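Local atomic coordinates of glutathione S-transferase (Ceriporiopsis subvermispora, PDB entry 6J3E), a protein that probably catalyses the conjugation of glutathione to electrophilic substrates, as a serine-type glutathione S-transferase from a wood-rotting fungus. Residues Tyr29-Pro37 against Leu93-Val103; Ala128-Asn136 against Val158-Pro166. One frame throughout, in Å; residues are numbered along the deposited sequence.

Contact 1 (Tyr29-Pro37 against Leu93-Val103); sequences YTLNFKGIP and LDKTYPDTPVV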
loop_
_atom_site.group_PDB
_atom_site.type_symbol
_atom_site.label_atom_id
_atom_site.label_comp_id
_atom_site.label_asym_id
_atom_site.label_seq_id
_atom_site.Cartn_x
_atom_site.Cartn_y
_atom_site.Cartn_z
ATOM N N TYR A 29 -20.165 -8.125 -4.182
ATOM C CA TYR A 29 -19.652 -9.106 -3.233
ATOM C C TYR A 29 -20.003 -8.710 -1.802
ATOM O O TYR A 29 -20.499 -9.534 -1.023
ATOM C CB TYR A 29 -18.133 -9.255 -3.391
ATOM C CG TYR A 29 -17.663 -10.324 -4.368
ATOM C CD1 TYR A 29 -18.201 -11.610 -4.345
ATOM C CD2 TYR A 29 -16.658 -10.057 -5.285
ATOM C CE1 TYR A 29 -17.754 -12.596 -5.220
ATOM C CE2 TYR A 29 -16.211 -11.028 -6.162
ATOM C CZ TYR A 29 -16.757 -12.298 -6.131
ATOM O OH TYR A 29 -16.302 -13.264 -7.022
ATOM N N THR A 30 -19.798 -7.434 -1.454
ATOM C CA THR A 30 -20.025 -6.998 -0.077
ATOM C C THR A 30 -21.499 -7.132 0.320
ATOM O O THR A 30 -21.807 -7.623 1.418
ATOM C CB THR A 30 -19.515 -5.562 0.109
ATOM O OG1 THR A 30 -18.150 -5.483 -0.328
ATOM C CG2 THR A 30 -19.557 -5.157 1.578
ATOM N N LEU A 31 -22.425 -6.740 -0.567
ATOM C CA LEU A 31 -23.849 -6.882 -0.253
ATOM C C LEU A 31 -24.274 -8.351 -0.186
ATOM O O LEU A 31 -25.137 -8.705 0.623
ATOM C CB LEU A 31 -24.690 -6.122 -1.278
ATOM C CG LEU A 31 -24.607 -4.592 -1.263
ATOM C CD1 LEU A 31 -25.112 -4.051 -2.577
ATOM C CD2 LEU A 31 -25.414 -4.001 -0.124
ATOM N N ASN A 32 -23.670 -9.217 -1.010
ATOM C CA ASN A 32 -23.968 -10.649 -0.955
ATOM C C ASN A 32 -23.418 -11.283 0.322
ATOM O O ASN A 32 -24.091 -12.102 0.956
ATOM C CB ASN A 32 -23.401 -11.353 -2.192
ATOM C CG ASN A 32 -24.146 -10.986 -3.476
ATOM O OD1 ASN A 32 -25.175 -10.298 -3.440
ATOM N ND2 ASN A 32 -23.644 -11.461 -4.612
ATOM N N PHE A 33 -22.198 -10.917 0.720
ATOM C CA PHE A 33 -21.591 -11.521 1.900
ATOM C C PHE A 33 -22.223 -11.003 3.179
ATOM O O PHE A 33 -22.347 -11.747 4.158
ATOM C CB PHE A 33 -20.087 -11.255 1.911
ATOM C CG PHE A 33 -19.405 -11.632 3.203
ATOM C CD1 PHE A 33 -18.987 -12.941 3.428
ATOM C CD2 PHE A 33 -19.173 -10.677 4.177
ATOM C CE1 PHE A 33 -18.352 -13.295 4.604
ATOM C CE2 PHE A 33 -18.549 -11.011 5.356
ATOM C CZ PHE A 33 -18.130 -12.330 5.573
ATOM N N LYS A 34 -22.599 -9.723 3.206
ATOM C CA LYS A 34 -23.313 -9.199 4.367
ATOM C C LYS A 34 -24.755 -9.679 4.414
ATOM O O LYS A 34 -25.368 -9.653 5.490
ATOM C CB LYS A 34 -23.281 -7.671 4.383
ATOM C CG LYS A 34 -21.976 -7.084 4.897
ATOM C CD LYS A 34 -22.057 -5.569 4.930
ATOM C CE LYS A 34 -20.904 -4.979 5.727
ATOM N NZ LYS A 34 -21.002 -5.276 7.196
ATOM N N GLY A 35 -25.297 -10.124 3.286
ATOM C CA GLY A 35 -26.643 -10.643 3.245
ATOM C C GLY A 35 -27.724 -9.595 3.163
ATOM O O GLY A 35 -28.861 -9.873 3.557
ATOM N N ILE A 36 -27.415 -8.400 2.659
ATOM C CA ILE A 36 -28.379 -7.303 2.573
ATOM C C ILE A 36 -29.115 -7.389 1.240
ATOM O O ILE A 36 -28.482 -7.532 0.183
ATOM C CB ILE A 36 -27.689 -5.942 2.755
ATOM C CG1 ILE A 36 -26.851 -5.958 4.036
ATOM C CG2 ILE A 36 -28.718 -4.822 2.822
ATOM C CD1 ILE A 36 -25.958 -4.753 4.221
ATOM N N PRO A 37 -30.443 -7.343 1.240
ATOM C CA PRO A 37 -31.177 -7.355 -0.027
ATOM C C PRO A 37 -31.001 -6.043 -0.755
ATOM O O PRO A 37 -30.911 -4.973 -0.143
ATOM C CB PRO A 37 -32.632 -7.540 0.408
ATOM C CG PRO A 37 -32.668 -6.934 1.771
ATOM C CD PRO A 37 -31.349 -7.288 2.400
ATOM N N LEU A 93 -22.011 0.176 5.055
ATOM C CA LEU A 93 -22.740 -1.055 5.336
ATOM C C LEU A 93 -22.363 -1.634 6.703
ATOM O O LEU A 93 -23.237 -2.131 7.429
ATOM C CB LEU A 93 -22.492 -2.063 4.220
ATOM C CG LEU A 93 -23.040 -1.579 2.881
ATOM C CD1 LEU A 93 -22.795 -2.611 1.797
ATOM C CD2 LEU A 93 -24.516 -1.241 3.028
ATOM N N ASP A 94 -21.067 -1.588 7.067
ATOM C CA ASP A 94 -20.636 -1.992 8.410
ATOM C C ASP A 94 -21.402 -1.215 9.475
ATOM O O ASP A 94 -21.907 -1.787 10.443
ATOM C CB ASP A 94 -19.130 -1.746 8.606
ATOM C CG ASP A 94 -18.248 -2.941 8.234
ATOM O OD1 ASP A 94 -18.762 -3.973 7.743
ATOM O OD2 ASP A 94 -17.002 -2.824 8.420
ATOM N N LYS A 95 -21.485 0.102 9.303
ATOM C CA LYS A 95 -21.948 0.989 10.358
ATOM C C LYS A 95 -23.470 1.068 10.410
ATOM O O LYS A 95 -24.044 1.315 11.475
ATOM C CB LYS A 95 -21.317 2.374 10.163
ATOM C CG LYS A 95 -22.186 3.546 10.568
ATOM C CD LYS A 95 -21.915 4.758 9.695
ATOM C CE LYS A 95 -23.023 5.806 9.836
ATOM N NZ LYS A 95 -22.959 6.826 8.745
ATOM N N THR A 96 -24.143 0.822 9.301
ATOM C CA THR A 96 -25.592 0.928 9.305
ATOM C C THR A 96 -26.270 -0.405 9.611
ATOM O O THR A 96 -27.373 -0.412 10.168
ATOM C CB THR A 96 -26.051 1.511 7.958
ATOM O OG1 THR A 96 -25.458 2.804 7.793
ATOM C CG2 THR A 96 -27.568 1.652 7.870
ATOM N N TYR A 97 -25.623 -1.531 9.303
ATOM C CA TYR A 97 -26.188 -2.863 9.517
ATOM C C TYR A 97 -25.239 -3.654 10.399
ATOM O O TYR A 97 -24.673 -4.665 9.971
ATOM C CB TYR A 97 -26.446 -3.571 8.191
ATOM C CG TYR A 97 -27.409 -2.774 7.362
ATOM C CD1 TYR A 97 -26.967 -1.820 6.460
ATOM C CD2 TYR A 97 -28.773 -2.925 7.533
ATOM C CE1 TYR A 97 -27.863 -1.071 5.729
ATOM C CE2 TYR A 97 -29.671 -2.178 6.800
ATOM C CZ TYR A 97 -29.217 -1.248 5.911
ATOM O OH TYR A 97 -30.146 -0.512 5.209
ATOM N N PRO A 98 -25.076 -3.232 11.654
ATOM C CA PRO A 98 -23.998 -3.782 12.492
ATOM C C PRO A 98 -24.172 -5.239 12.828
ATOM O O PRO A 98 -23.199 -5.873 13.254
ATOM C CB PRO A 98 -24.072 -2.918 13.755
ATOM C CG PRO A 98 -25.520 -2.560 13.838
ATOM C CD PRO A 98 -25.944 -2.314 12.408
ATOM N N ASP A 99 -25.368 -5.796 12.657
ATOM C CA ASP A 99 -25.590 -7.205 12.946
ATOM C C ASP A 99 -25.237 -8.119 11.776
ATOM O O ASP A 99 -25.424 -9.338 11.888
ATOM C CB ASP A 99 -27.046 -7.435 13.377
ATOM C CG ASP A 99 -27.372 -6.777 14.719
ATOM O OD1 ASP A 99 -26.522 -6.795 15.628
ATOM O OD2 ASP A 99 -28.487 -6.234 14.858
ATOM N N THR A 100 -24.721 -7.564 10.654
ATOM C CA THR A 100 -24.207 -8.362 9.546
ATOM C C THR A 100 -22.705 -8.573 9.701
ATOM O O THR A 100 -22.044 -7.851 10.461
ATOM C CB THR A 100 -24.499 -7.675 8.205
ATOM O OG1 THR A 100 -24.035 -6.317 8.236
ATOM C CG2 THR A 100 -25.978 -7.710 7.882
ATOM N N PRO A 101 -22.127 -9.547 8.993
ATOM C CA PRO A 101 -20.674 -9.793 9.124
ATOM C C PRO A 101 -19.856 -8.551 8.788
ATOM O O PRO A 101 -19.965 -7.993 7.698
ATOM C CB PRO A 101 -20.417 -10.927 8.124
ATOM C CG PRO A 101 -21.737 -11.596 7.943
ATOM C CD PRO A 101 -22.767 -10.513 8.081
ATOM N N VAL A 102 -19.033 -8.118 9.747
ATOM C CA VAL A 102 -18.175 -6.952 9.561
ATOM C C VAL A 102 -17.114 -7.237 8.507
ATOM O O VAL A 102 -16.507 -8.319 8.491
ATOM C CB VAL A 102 -17.528 -6.566 10.900
ATOM C CG1 VAL A 102 -16.410 -5.564 10.688
ATOM C CG2 VAL A 102 -18.578 -6.002 11.852
ATOM N N VAL A 103 -16.880 -6.270 7.608
ATOM C CA VAL A 103 -15.813 -6.410 6.623
ATOM C C VAL A 103 -14.629 -5.483 6.881
ATOM O O VAL A 103 -13.524 -5.784 6.407
ATOM C CB VAL A 103 -16.323 -6.233 5.177
ATOM C CG1 VAL A 103 -17.376 -7.281 4.846
ATOM C CG2 VAL A 103 -16.822 -4.830 4.925
#
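Lys34 lays its aliphatic chain across the side chain of Leu93, with CD 3.6 Å from Leu93 CB, and ends in a nest of oxygens. The chain runs extended as far as CE and bends only at the last torsion (chi4 -69°), which carries NZ to Asp94 OD1 at 2.6 Å, a salt bridge made on the anti lone pair of that oxygen. The syn lone pair of OD1 takes the backbone N of Val103 in a nearly straight bond, so one carboxylate oxygen joins the ammonium group to the loop. NZ also donates to Pro101 O (3.0 Å) from above its carbonyl plane, and weakly to Thr100 OG1. A methionine in place of Lys34 would probably leave Asp94 without its cationic mate and Pro101 O without this donor. Leu31 CD2 meets Leu93 CD1 at 3.5 Å, the two side chains crossing at about a right angle, while Ile36 CD1 touches Leu93 CD2 and Tyr97 CD1. Phe33 brings CE2 to Pro101 CB at 3.3 Å. Gly35, with positive phi, closes helix 22-34 in a Schellman motif. This end pairs with that of helix 86-96 and its following loop in the thioredoxin-like domain of glutathione transferases.

Contact 2 (Ala128-Asn136 against Val158-Pro166); sequences APIMLPATN and VKLEDWAPP. With EDO (1,2-ethanediol), chain F.
In the all-helical C-terminal glutathione transferase domain, the kinked, proline-bearing end of helix 109-136 is met by the loop between helices 141-153 and 169-189. Trp163 and Pro133 make the centre of the meeting. Pro133 CG lies 3.7 Å from Trp163 CE3, its ring crossing the indole obliquely, and Leu132 CB reaches Trp163 CZ3 at 3.8 Å. Ala128 O sits at the indole edge. The indole is steadied from its own loop: NE1 donates to Val158 O at 2.9 Å, and Leu160 CD2 lies over one face, toward the rim. The other branch of Leu160, CD1, presses on Asn136 CB at 3.4 Å. Asn136 has CG anti to its backbone nitrogen (chi1 -179°), which takes the amide past Leu160 at about a right angle; Leu160 CD1 lies over its flat face, 3.5 Å from Asn136 CG, and ND2 is hydrogen-bonded to Glu144 OE1. Ala164 CB packs against Ile130 CG1. No hydrogen bond joins the two segments, but a 1,2-ethanediol, probably from the crystallisation liquor, lies beside Pro133 and uses O1 to accept from Ala164 N and donate to Leu160 O (3.0 Å). Helix 169-189 packs on Ile130, helix 206-222 on Met131, and helix 141-153 on Asn136.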
loop_
_atom_site.group_PDB
_atom_site.type_symbol
_atom_site.label_atom_id
_atom_site.label_comp_id
_atom_site.label_asym_id
_atom_site.label_seq_id
_atom_site.Cartn_x
_atom_site.Cartn_y
_atom_site.Cartn_z
ATOM N N ALA A 128 -4.635 -2.515 -16.533
ATOM C CA ALA A 128 -5.305 -1.608 -17.469
ATOM C C ALA A 128 -4.979 -1.868 -18.940
ATOM O O ALA A 128 -5.924 -1.956 -19.744
ATOM C CB ALA A 128 -4.985 -0.161 -17.067
ATOM N N PRO A 129 -3.714 -2.024 -19.360
ATOM C CA PRO A 129 -3.464 -2.159 -20.806
ATOM C C PRO A 129 -4.100 -3.387 -21.432
ATOM O O PRO A 129 -4.418 -3.355 -22.628
ATOM C CB PRO A 129 -1.930 -2.191 -20.907
ATOM C CG PRO A 129 -1.444 -2.415 -19.590
ATOM C CD PRO A 129 -2.453 -1.916 -18.613
ATOM N N ILE A 130 -4.328 -4.446 -20.662
ATOM C CA ILE A 130 -4.997 -5.631 -21.185
ATOM C C ILE A 130 -6.491 -5.578 -20.937
ATOM O O ILE A 130 -7.286 -5.958 -21.803
ATOM C CB ILE A 130 -4.375 -6.896 -20.567
ATOM C CG1 ILE A 130 -3.022 -7.187 -21.234
ATOM C CG2 ILE A 130 -5.353 -8.083 -20.659
ATOM C CD1 ILE A 130 -2.124 -8.085 -20.435
ATOM N N MET A 131 -6.894 -5.081 -19.771
ATOM C CA MET A 131 -8.272 -5.255 -19.348
ATOM C C MET A 131 -9.210 -4.160 -19.858
ATOM O O MET A 131 -10.366 -4.448 -20.171
ATOM C CB MET A 131 -8.332 -5.340 -17.821
ATOM C CG MET A 131 -7.774 -6.639 -17.243
ATOM S SD MET A 131 -8.530 -8.111 -17.987
ATOM C CE MET A 131 -10.291 -7.792 -17.696
ATOM N N LEU A 132 -8.757 -2.915 -19.961
ATOM C CA LEU A 132 -9.649 -1.870 -20.459
ATOM C C LEU A 132 -10.074 -2.111 -21.903
ATOM O O LEU A 132 -11.274 -1.968 -22.199
ATOM C CB LEU A 132 -9.005 -0.492 -20.286
ATOM C CG LEU A 132 -8.675 -0.048 -18.862
ATOM C CD1 LEU A 132 -8.457 1.456 -18.781
ATOM C CD2 LEU A 132 -9.737 -0.490 -17.891
ATOM N N PRO A 133 -9.184 -2.470 -22.839
ATOM C CA PRO A 133 -9.677 -2.837 -24.174
ATOM C C PRO A 133 -10.612 -4.027 -24.134
ATOM O O PRO A 133 -11.643 -4.035 -24.814
ATOM C CB PRO A 133 -8.392 -3.152 -24.947
ATOM C CG PRO A 133 -7.323 -2.435 -24.209
ATOM C CD PRO A 133 -7.715 -2.498 -22.778
ATOM N N ALA A 134 -10.277 -5.047 -23.350
ATOM C CA ALA A 134 -11.178 -6.180 -23.229
ATOM C C ALA A 134 -12.559 -5.741 -22.744
ATOM O O ALA A 134 -13.579 -6.216 -23.258
ATOM C CB ALA A 134 -10.579 -7.226 -22.290
ATOM N N THR A 135 -12.632 -4.838 -21.754
ATOM C CA THR A 135 -13.977 -4.509 -21.300
ATOM C C THR A 135 -14.698 -3.604 -22.277
ATOM O O THR A 135 -15.933 -3.566 -22.263
ATOM C CB THR A 135 -14.000 -3.864 -19.908
ATOM O OG1 THR A 135 -13.919 -2.435 -20.008
ATOM C CG2 THR A 135 -12.904 -4.371 -19.077
ATOM N N ASN A 136 -13.961 -2.896 -23.134
ATOM C CA ASN A 136 -14.625 -2.087 -24.149
ATOM C C ASN A 136 -15.365 -2.967 -25.147
ATOM O O ASN A 136 -16.524 -2.699 -25.484
ATOM C CB ASN A 136 -13.618 -1.199 -24.861
ATOM C CG ASN A 136 -14.271 -0.327 -25.910
ATOM O OD1 ASN A 136 -14.921 0.654 -25.573
ATOM N ND2 ASN A 136 -14.096 -0.677 -27.191
ATOM N N VAL A 158 -3.591 6.677 -28.624
ATOM C CA VAL A 158 -3.341 5.336 -29.145
ATOM C C VAL A 158 -4.597 4.481 -28.988
ATOM O O VAL A 158 -5.204 4.422 -27.913
ATOM C CB VAL A 158 -2.114 4.707 -28.469
ATOM C CG1 VAL A 158 -2.168 4.878 -26.978
ATOM C CG2 VAL A 158 -2.018 3.238 -28.830
ATOM N N LYS A 159 -5.015 3.840 -30.073
ATOM C CA LYS A 159 -6.279 3.121 -30.048
ATOM C C LYS A 159 -6.189 1.854 -29.204
ATOM O O LYS A 159 -5.113 1.307 -28.946
ATOM C CB LYS A 159 -6.721 2.792 -31.460
ATOM C CG LYS A 159 -6.783 4.031 -32.328
ATOM C CD LYS A 159 -7.123 3.674 -33.763
ATOM C CE LYS A 159 -5.902 3.104 -34.479
ATOM N NZ LYS A 159 -5.823 3.563 -35.891
ATOM N N LEU A 160 -7.358 1.389 -28.771
ATOM C CA LEU A 160 -7.399 0.314 -27.795
ATOM C C LEU A 160 -6.681 -0.927 -28.303
ATOM O O LEU A 160 -5.981 -1.608 -27.538
ATOM C CB LEU A 160 -8.846 -0.012 -27.437
ATOM C CG LEU A 160 -9.558 1.013 -26.563
ATOM C CD1 LEU A 160 -10.888 0.461 -26.148
ATOM C CD2 LEU A 160 -8.732 1.342 -25.332
ATOM N N GLU A 161 -6.819 -1.227 -29.596
ATOM C CA GLU A 161 -6.307 -2.485 -30.137
ATOM C C GLU A 161 -4.785 -2.525 -30.194
ATOM O O GLU A 161 -4.215 -3.615 -30.318
ATOM C CB GLU A 161 -6.910 -2.733 -31.519
ATOM C CG GLU A 161 -8.425 -3.035 -31.502
ATOM C CD GLU A 161 -9.320 -1.819 -31.188
ATOM O OE1 GLU A 161 -10.443 -2.028 -30.673
ATOM O OE2 GLU A 161 -8.909 -0.663 -31.457
ATOM N N ASP A 162 -4.119 -1.376 -30.080
ATOM C CA ASP A 162 -2.661 -1.287 -30.046
ATOM C C ASP A 162 -2.082 -1.209 -28.624
ATOM O O ASP A 162 -0.862 -1.104 -28.469
ATOM C CB ASP A 162 -2.199 -0.065 -30.862
ATOM C CG ASP A 162 -2.691 -0.093 -32.310
ATOM O OD1 ASP A 162 -2.661 -1.169 -32.939
ATOM O OD2 ASP A 162 -3.111 0.970 -32.823
ATOM N N TRP A 163 -2.921 -1.235 -27.588
ATOM C CA TRP A 163 -2.417 -1.078 -26.225
ATOM C C TRP A 163 -1.533 -2.257 -25.825
ATOM O O TRP A 163 -0.391 -2.076 -25.388
ATOM C CB TRP A 163 -3.581 -0.944 -25.249
ATOM C CG TRP A 163 -4.208 0.402 -25.201
ATOM C CD1 TRP A 163 -4.161 1.377 -26.166
ATOM C CD2 TRP A 163 -4.977 0.944 -24.119
ATOM N NE1 TRP A 163 -4.869 2.489 -25.751
ATOM C CE2 TRP A 163 -5.377 2.250 -24.500
ATOM C CE3 TRP A 163 -5.375 0.449 -22.874
ATOM C CZ2 TRP A 163 -6.146 3.066 -23.672
ATOM C CZ3 TRP A 163 -6.144 1.258 -22.054
ATOM C CH2 TRP A 163 -6.525 2.551 -22.456
ATOM N N ALA A 164 -2.061 -3.474 -25.966
ATOM C CA ALA A 164 -1.329 -4.703 -25.668
ATOM C C ALA A 164 -1.874 -5.813 -26.560
ATOM O O ALA A 164 -2.521 -6.754 -26.090
ATOM C CB ALA A 164 -1.465 -5.063 -24.189
ATOM N N PRO A 165 -1.633 -5.727 -27.872
ATOM C CA PRO A 165 -2.290 -6.653 -28.798
ATOM C C PRO A 165 -1.789 -8.074 -28.611
ATOM O O PRO A 165 -0.618 -8.297 -28.245
ATOM C CB PRO A 165 -1.909 -6.104 -30.186
ATOM C CG PRO A 165 -0.643 -5.371 -29.975
ATOM C CD PRO A 165 -0.704 -4.813 -28.565
ATOM N N PRO A 166 -2.634 -9.070 -28.865
ATOM C CA PRO A 166 -2.214 -10.465 -28.672
ATOM C C PRO A 166 -0.952 -10.798 -29.458
ATOM O O PRO A 166 -0.710 -10.278 -30.547
ATOM C CB PRO A 166 -3.416 -11.270 -29.180
ATOM C CG PRO A 166 -4.554 -10.344 -29.046
ATOM C CD PRO A 166 -4.019 -8.971 -29.335
HETATM C C1 EDO F . -5.598 -5.099 -26.209
HETATM O O1 EDO F . -4.734 -4.295 -27.032
HETATM C C2 EDO F . -6.081 -6.334 -26.979
HETATM O O2 EDO F . -6.863 -5.943 -28.112
#

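In the fold
The two contacts illustrate how each domain of a two-domain enzyme packs a loop onto the end of a helix. Contact 1 joins helix 22-34 to helix 86-96 and the loop after it, beside the thioredoxin-like sheet; contact 2 sets a loop against the end of helix 109-136, the helix that follows 86-96 in the chain. Their centres are 35 Å apart, on opposite sides of the chain's centre, and their nearest atoms about 13 Å. Each has one residue near the glutathione site, empty in this chain: the side chain of Thr30, a turn after Lys26 on the same helix, is about 6 Å from that of Ser86, and the side chain of Leu132 about 4 Å from that of Arg151.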